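Local coordinates for protein agarase (Pseudoalteromonas fuliginea, PDB 6XJ9) that is an agarase that probably hydrolyses glycosidic bonds in agarose or its oligosaccharides, as a glycoside hydrolase from a marine bacterium, at residues Y128-L140 and N160-I172. Residues are numbered along the deposited sequence; the frame is centred on the assembly and turned at random.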
loop_
_atom_site.group_PDB
_atom_site.type_symbol
_atom_site.label_atom_id
_atom_site.label_comp_id
_atom_site.label_asym_id
_atom_site.label_seq_id
_atom_site.Cartn_x
_atom_site.Cartn_y
_atom_site.Cartn_z
ATOM N N TYR A 128 0.059 -17.900 11.038
ATOM C CA TYR A 128 -0.996 -18.162 11.999
ATOM C C TYR A 128 -1.185 -16.993 12.962
ATOM O O TYR A 128 -0.225 -16.441 13.502
ATOM C CB TYR A 128 -0.722 -19.485 12.718
ATOM C CG TYR A 128 -0.985 -20.706 11.874
ATOM C CD1 TYR A 128 -2.259 -21.244 11.786
ATOM C CD2 TYR A 128 0.030 -21.316 11.155
ATOM C CE1 TYR A 128 -2.517 -22.358 11.004
ATOM C CE2 TYR A 128 -0.207 -22.433 10.369
ATOM C CZ TYR A 128 -1.487 -22.957 10.300
ATOM O OH TYR A 128 -1.741 -24.056 9.535
ATOM N N ASN A 129 -2.457 -16.647 13.169
ATOM C CA ASN A 129 -2.887 -15.681 14.163
ATOM C C ASN A 129 -4.111 -16.254 14.862
ATOM O O ASN A 129 -4.742 -17.177 14.344
ATOM C CB ASN A 129 -3.179 -14.325 13.511
ATOM C CG ASN A 129 -1.924 -13.703 12.946
ATOM O OD1 ASN A 129 -1.134 -13.118 13.685
ATOM N ND2 ASN A 129 -1.711 -13.856 11.648
ATOM N N THR A 130 -4.444 -15.694 16.027
ATOM C CA THR A 130 -5.629 -16.125 16.749
ATOM C C THR A 130 -6.754 -15.117 16.534
ATOM O O THR A 130 -6.559 -13.908 16.670
ATOM C CB THR A 130 -5.320 -16.471 18.214
ATOM O OG1 THR A 130 -4.513 -17.648 18.195
ATOM C CG2 THR A 130 -6.562 -16.773 19.023
ATOM N N TYR A 131 -7.922 -15.658 16.177
ATOM C CA TYR A 131 -9.156 -14.921 15.969
ATOM C C TYR A 131 -10.168 -15.426 16.986
ATOM O O TYR A 131 -10.390 -16.632 17.089
ATOM C CB TYR A 131 -9.643 -15.120 14.532
ATOM C CG TYR A 131 -8.610 -14.696 13.522
ATOM C CD1 TYR A 131 -7.549 -15.528 13.183
ATOM C CD2 TYR A 131 -8.659 -13.431 12.953
ATOM C CE1 TYR A 131 -6.575 -15.121 12.282
ATOM C CE2 TYR A 131 -7.693 -13.011 12.055
ATOM C CZ TYR A 131 -6.655 -13.860 11.712
ATOM O OH TYR A 131 -5.717 -13.424 10.821
ATOM N N TYR A 132 -10.751 -14.507 17.759
ATOM C CA TYR A 132 -11.601 -14.950 18.851
ATOM C C TYR A 132 -12.944 -14.227 18.822
ATOM O O TYR A 132 -13.068 -13.118 18.302
ATOM C CB TYR A 132 -10.859 -14.822 20.183
ATOM C CG TYR A 132 -10.618 -13.395 20.600
ATOM C CD1 TYR A 132 -11.628 -12.646 21.193
ATOM C CD2 TYR A 132 -9.387 -12.791 20.401
ATOM C CE1 TYR A 132 -11.425 -11.330 21.572
ATOM C CE2 TYR A 132 -9.167 -11.474 20.784
ATOM C CZ TYR A 132 -10.190 -10.746 21.368
ATOM O OH TYR A 132 -9.993 -9.450 21.750
ATOM N N ALA A 133 -13.953 -14.896 19.378
ATOM C CA ALA A 133 -15.284 -14.349 19.541
ATOM C C ALA A 133 -15.759 -14.668 20.955
ATOM O O ALA A 133 -15.873 -15.839 21.309
ATOM C CB ALA A 133 -16.190 -14.962 18.499
ATOM N N LYS A 134 -15.997 -13.625 21.760
ATOM C CA LYS A 134 -16.478 -13.788 23.126
ATOM C C LYS A 134 -17.902 -14.328 23.072
ATOM O O LYS A 134 -18.740 -13.786 22.358
ATOM C CB LYS A 134 -16.492 -12.451 23.878
ATOM C CG LYS A 134 -15.138 -11.891 24.302
ATOM C CD LYS A 134 -15.222 -10.457 24.817
ATOM C CE LYS A 134 -15.712 -9.476 23.777
ATOM N NZ LYS A 134 -15.154 -8.113 23.955
ATOM N N LEU A 135 -18.164 -15.403 23.823
ATOM C CA LEU A 135 -19.480 -16.020 23.796
ATOM C C LEU A 135 -20.255 -15.652 25.056
ATOM O O LEU A 135 -21.477 -15.741 25.072
ATOM C CB LEU A 135 -19.336 -17.539 23.617
ATOM C CG LEU A 135 -18.877 -17.969 22.220
ATOM C CD1 LEU A 135 -18.832 -19.483 22.067
ATOM C CD2 LEU A 135 -19.755 -17.348 21.148
ATOM N N ASP A 136 -19.527 -15.217 26.091
ATOM C CA ASP A 136 -20.103 -14.871 27.383
ATOM C C ASP A 136 -19.123 -13.975 28.133
ATOM O O ASP A 136 -17.913 -14.155 28.031
ATOM C CB ASP A 136 -20.424 -16.121 28.211
ATOM C CG ASP A 136 -20.909 -15.817 29.624
ATOM O OD1 ASP A 136 -22.115 -15.559 29.792
ATOM O OD2 ASP A 136 -20.069 -15.833 30.543
ATOM N N GLY A 137 -19.668 -13.005 28.873
ATOM C CA GLY A 137 -18.871 -12.166 29.755
ATOM C C GLY A 137 -18.475 -10.844 29.101
ATOM O O GLY A 137 -18.787 -10.603 27.933
ATOM N N HIS A 138 -17.785 -9.999 29.882
ATOM C CA HIS A 138 -17.253 -8.729 29.407
ATOM C C HIS A 138 -18.393 -7.833 28.915
ATOM O O HIS A 138 -19.382 -7.655 29.624
ATOM C CB HIS A 138 -16.088 -8.963 28.423
ATOM C CG HIS A 138 -14.837 -9.462 29.074
ATOM N ND1 HIS A 138 -13.583 -9.229 28.544
ATOM C CD2 HIS A 138 -14.633 -10.160 30.216
ATOM C CE1 HIS A 138 -12.666 -9.774 29.319
ATOM N NE2 HIS A 138 -13.281 -10.350 30.356
ATOM N N ASP A 139 -18.265 -7.298 27.694
ATOM C CA ASP A 139 -19.197 -6.293 27.198
ATOM C C ASP A 139 -20.511 -6.926 26.734
ATOM O O ASP A 139 -21.521 -6.230 26.636
ATOM C CB ASP A 139 -18.551 -5.350 26.175
ATOM C CG ASP A 139 -17.902 -6.021 24.971
ATOM O OD1 ASP A 139 -17.541 -7.220 25.072
ATOM O OD2 ASP A 139 -17.740 -5.326 23.936
ATOM N N LEU A 140 -20.496 -8.242 26.468
ATOM C CA LEU A 140 -21.675 -8.982 26.038
ATOM C C LEU A 140 -22.751 -8.953 27.122
ATOM O O LEU A 140 -23.938 -8.857 26.810
ATOM C CB LEU A 140 -21.281 -10.428 25.713
ATOM C CG LEU A 140 -21.002 -10.728 24.240
ATOM C CD1 LEU A 140 -19.624 -10.219 23.828
ATOM C CD2 LEU A 140 -21.133 -12.219 23.961
ATOM N N ASN A 160 -17.428 -2.350 19.441
ATOM C CA ASN A 160 -16.746 -1.757 20.581
ATOM C C ASN A 160 -15.233 -1.946 20.459
ATOM O O ASN A 160 -14.765 -2.826 19.742
ATOM C CB ASN A 160 -17.166 -2.452 21.886
ATOM C CG ASN A 160 -18.374 -1.860 22.581
ATOM O OD1 ASN A 160 -18.805 -0.750 22.286
ATOM N ND2 ASN A 160 -18.901 -2.582 23.558
ATOM N N PRO A 161 -14.403 -1.177 21.204
ATOM C CA PRO A 161 -12.993 -1.534 21.383
ATOM C C PRO A 161 -12.921 -2.916 22.025
ATOM O O PRO A 161 -13.864 -3.344 22.683
ATOM C CB PRO A 161 -12.500 -0.540 22.453
ATOM C CG PRO A 161 -13.447 0.639 22.337
ATOM C CD PRO A 161 -14.781 0.028 21.963
ATOM N N ASP A 162 -11.794 -3.597 21.826
ATOM C CA ASP A 162 -11.479 -4.833 22.523
ATOM C C ASP A 162 -11.562 -4.608 24.032
ATOM O O ASP A 162 -11.259 -3.518 24.515
ATOM C CB ASP A 162 -10.077 -5.312 22.155
ATOM C CG ASP A 162 -9.945 -5.763 20.712
ATOM O OD1 ASP A 162 -10.990 -5.981 20.067
ATOM O OD2 ASP A 162 -8.796 -5.914 20.254
ATOM N N THR A 163 -11.970 -5.655 24.763
ATOM C CA THR A 163 -12.124 -5.564 26.208
ATOM C C THR A 163 -10.850 -6.039 26.897
ATOM O O THR A 163 -10.755 -5.979 28.113
ATOM C CB THR A 163 -13.366 -6.310 26.715
ATOM O OG1 THR A 163 -13.288 -7.668 26.274
ATOM C CG2 THR A 163 -14.660 -5.676 26.255
ATOM N N TRP A 164 -9.883 -6.516 26.108
ATOM C CA TRP A 164 -8.525 -6.687 26.591
ATOM C C TRP A 164 -7.562 -6.472 25.431
ATOM O O TRP A 164 -7.928 -6.690 24.278
ATOM C CB TRP A 164 -8.337 -8.056 27.266
ATOM C CG TRP A 164 -8.451 -9.221 26.332
ATOM C CD1 TRP A 164 -7.459 -9.750 25.556
ATOM C CD2 TRP A 164 -9.630 -10.004 26.062
ATOM N NE1 TRP A 164 -7.941 -10.810 24.834
ATOM C CE2 TRP A 164 -9.266 -10.990 25.123
ATOM C CE3 TRP A 164 -10.952 -9.969 26.519
ATOM C CZ2 TRP A 164 -10.173 -11.933 24.641
ATOM C CZ3 TRP A 164 -11.848 -10.907 26.050
ATOM C CH2 TRP A 164 -11.462 -11.877 25.126
ATOM N N GLU A 165 -6.333 -6.049 25.752
ATOM C CA GLU A 165 -5.304 -5.818 24.751
ATOM C C GLU A 165 -4.590 -7.141 24.474
ATOM O O GLU A 165 -4.297 -7.894 25.405
ATOM C CB GLU A 165 -4.339 -4.742 25.259
ATOM C CG GLU A 165 -3.340 -4.265 24.212
ATOM N N SER A 166 -4.316 -7.430 23.191
ATOM C CA SER A 166 -3.686 -8.694 22.835
ATOM C C SER A 166 -3.059 -8.646 21.447
ATOM O O SER A 166 -3.228 -7.689 20.692
ATOM C CB SER A 166 -4.638 -9.871 22.969
ATOM O OG SER A 166 -5.733 -9.766 22.066
ATOM N N ASP A 167 -2.343 -9.726 21.127
ATOM C CA ASP A 167 -1.745 -9.920 19.819
ATOM C C ASP A 167 -2.710 -10.697 18.919
ATOM O O ASP A 167 -2.293 -11.272 17.919
ATOM C CB ASP A 167 -0.358 -10.558 19.957
ATOM C CG ASP A 167 -0.358 -12.035 20.333
ATOM O OD1 ASP A 167 -1.350 -12.494 20.909
ATOM O OD2 ASP A 167 0.649 -12.721 20.043
ATOM N N GLU A 168 -4.001 -10.702 19.278
ATOM C CA GLU A 168 -4.996 -11.533 18.613
ATOM C C GLU A 168 -6.029 -10.627 17.950
ATOM O O GLU A 168 -6.000 -9.412 18.136
ATOM C CB GLU A 168 -5.671 -12.474 19.620
ATOM C CG GLU A 168 -4.705 -13.433 20.307
ATOM C CD GLU A 168 -5.300 -14.408 21.316
ATOM O OE1 GLU A 168 -6.430 -14.167 21.789
ATOM O OE2 GLU A 168 -4.630 -15.424 21.625
ATOM N N VAL A 169 -6.964 -11.234 17.213
ATOM C CA VAL A 169 -7.935 -10.479 16.438
ATOM C C VAL A 169 -9.346 -10.908 16.827
ATOM O O VAL A 169 -9.733 -12.066 16.652
ATOM C CB VAL A 169 -7.721 -10.673 14.925
ATOM C CG1 VAL A 169 -8.631 -9.749 14.121
ATOM C CG2 VAL A 169 -6.263 -10.501 14.530
ATOM N N GLN A 170 -10.126 -9.937 17.298
ATOM C CA GLN A 170 -11.511 -10.204 17.625
ATOM C C GLN A 170 -12.349 -10.214 16.344
ATOM O O GLN A 170 -12.207 -9.339 15.495
ATOM C CB GLN A 170 -12.029 -9.177 18.630
ATOM C CG GLN A 170 -13.459 -9.460 19.065
ATOM C CD GLN A 170 -14.017 -8.512 20.100
ATOM O OE1 GLN A 170 -13.416 -7.497 20.456
ATOM N NE2 GLN A 170 -15.201 -8.838 20.585
ATOM N N PHE A 171 -13.233 -11.215 16.220
ATOM C CA PHE A 171 -14.246 -11.214 15.175
ATOM C C PHE A 171 -15.152 -9.998 15.354
ATOM O O PHE A 171 -15.419 -9.573 16.480
ATOM C CB PHE A 171 -15.104 -12.484 15.232
ATOM C CG PHE A 171 -14.516 -13.708 14.572
ATOM C CD1 PHE A 171 -13.687 -14.569 15.280
ATOM C CD2 PHE A 171 -14.806 -14.012 13.251
ATOM C CE1 PHE A 171 -13.162 -15.705 14.682
ATOM C CE2 PHE A 171 -14.291 -15.156 12.658
ATOM C CZ PHE A 171 -13.461 -15.995 13.372
ATOM N N ILE A 172 -15.641 -9.464 14.226
ATOM C CA ILE A 172 -16.612 -8.378 14.244
ATOM C C ILE A 172 -18.019 -8.967 14.302
ATOM O O ILE A 172 -18.405 -9.754 13.436
ATOM C CB ILE A 172 -16.424 -7.463 13.013
ATOM C CG1 ILE A 172 -14.975 -6.986 12.852
ATOM C CG2 ILE A 172 -17.402 -6.305 13.047
ATOM C CD1 ILE A 172 -14.405 -6.268 14.064
HETATM O O HOH W 1 -12.149 -8.271 23.630
HETATM O O HOH W 2 -15.054 -5.795 22.523
#
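K134 NZ is gripped from several sides where it meets the loop at T163: it forms a salt bridge to D139 OD1 (2.8 Å), gives hydrogen bonds to waters 1 and 2, and lies 3.0 Å from T163 OG1. That hydroxyl shares a hydrogen bond with H138 ND1 (2.8 Å), lying in the imidazole plane at the ring's edge. The other carboxylate oxygen, D139 OD2, takes the N160 amide N-H on its anti lone pair, nearly straight at 172°, while N160 OD1 is hydrogen-bonded to S155 OG. Water 1 links K134 NZ to T163 N and Y132 OH. Y132 has CG wedged between its backbone N and carbonyl carbon (chi1 69°), which lays the ring between W164 and Q170. W164 CZ2 sits over the rim of one face, 3.4 Å from Y132 CE1, in a slid, near-parallel pair; Q170 CA lies over the centre of the other. A leucine here would probably lose the flat filling between W164 and Q170 and leave water 1 without its phenol partner. Along the backbone, strands 128-134 and 169-174 pair in parallel, F171 N bonding to Y132 O (2.8 Å). In this CBM-like domain, then, a buried lysine, its charge probably balanced by D139, ties the loop around T163 to the end of strand 128-134 through water 1.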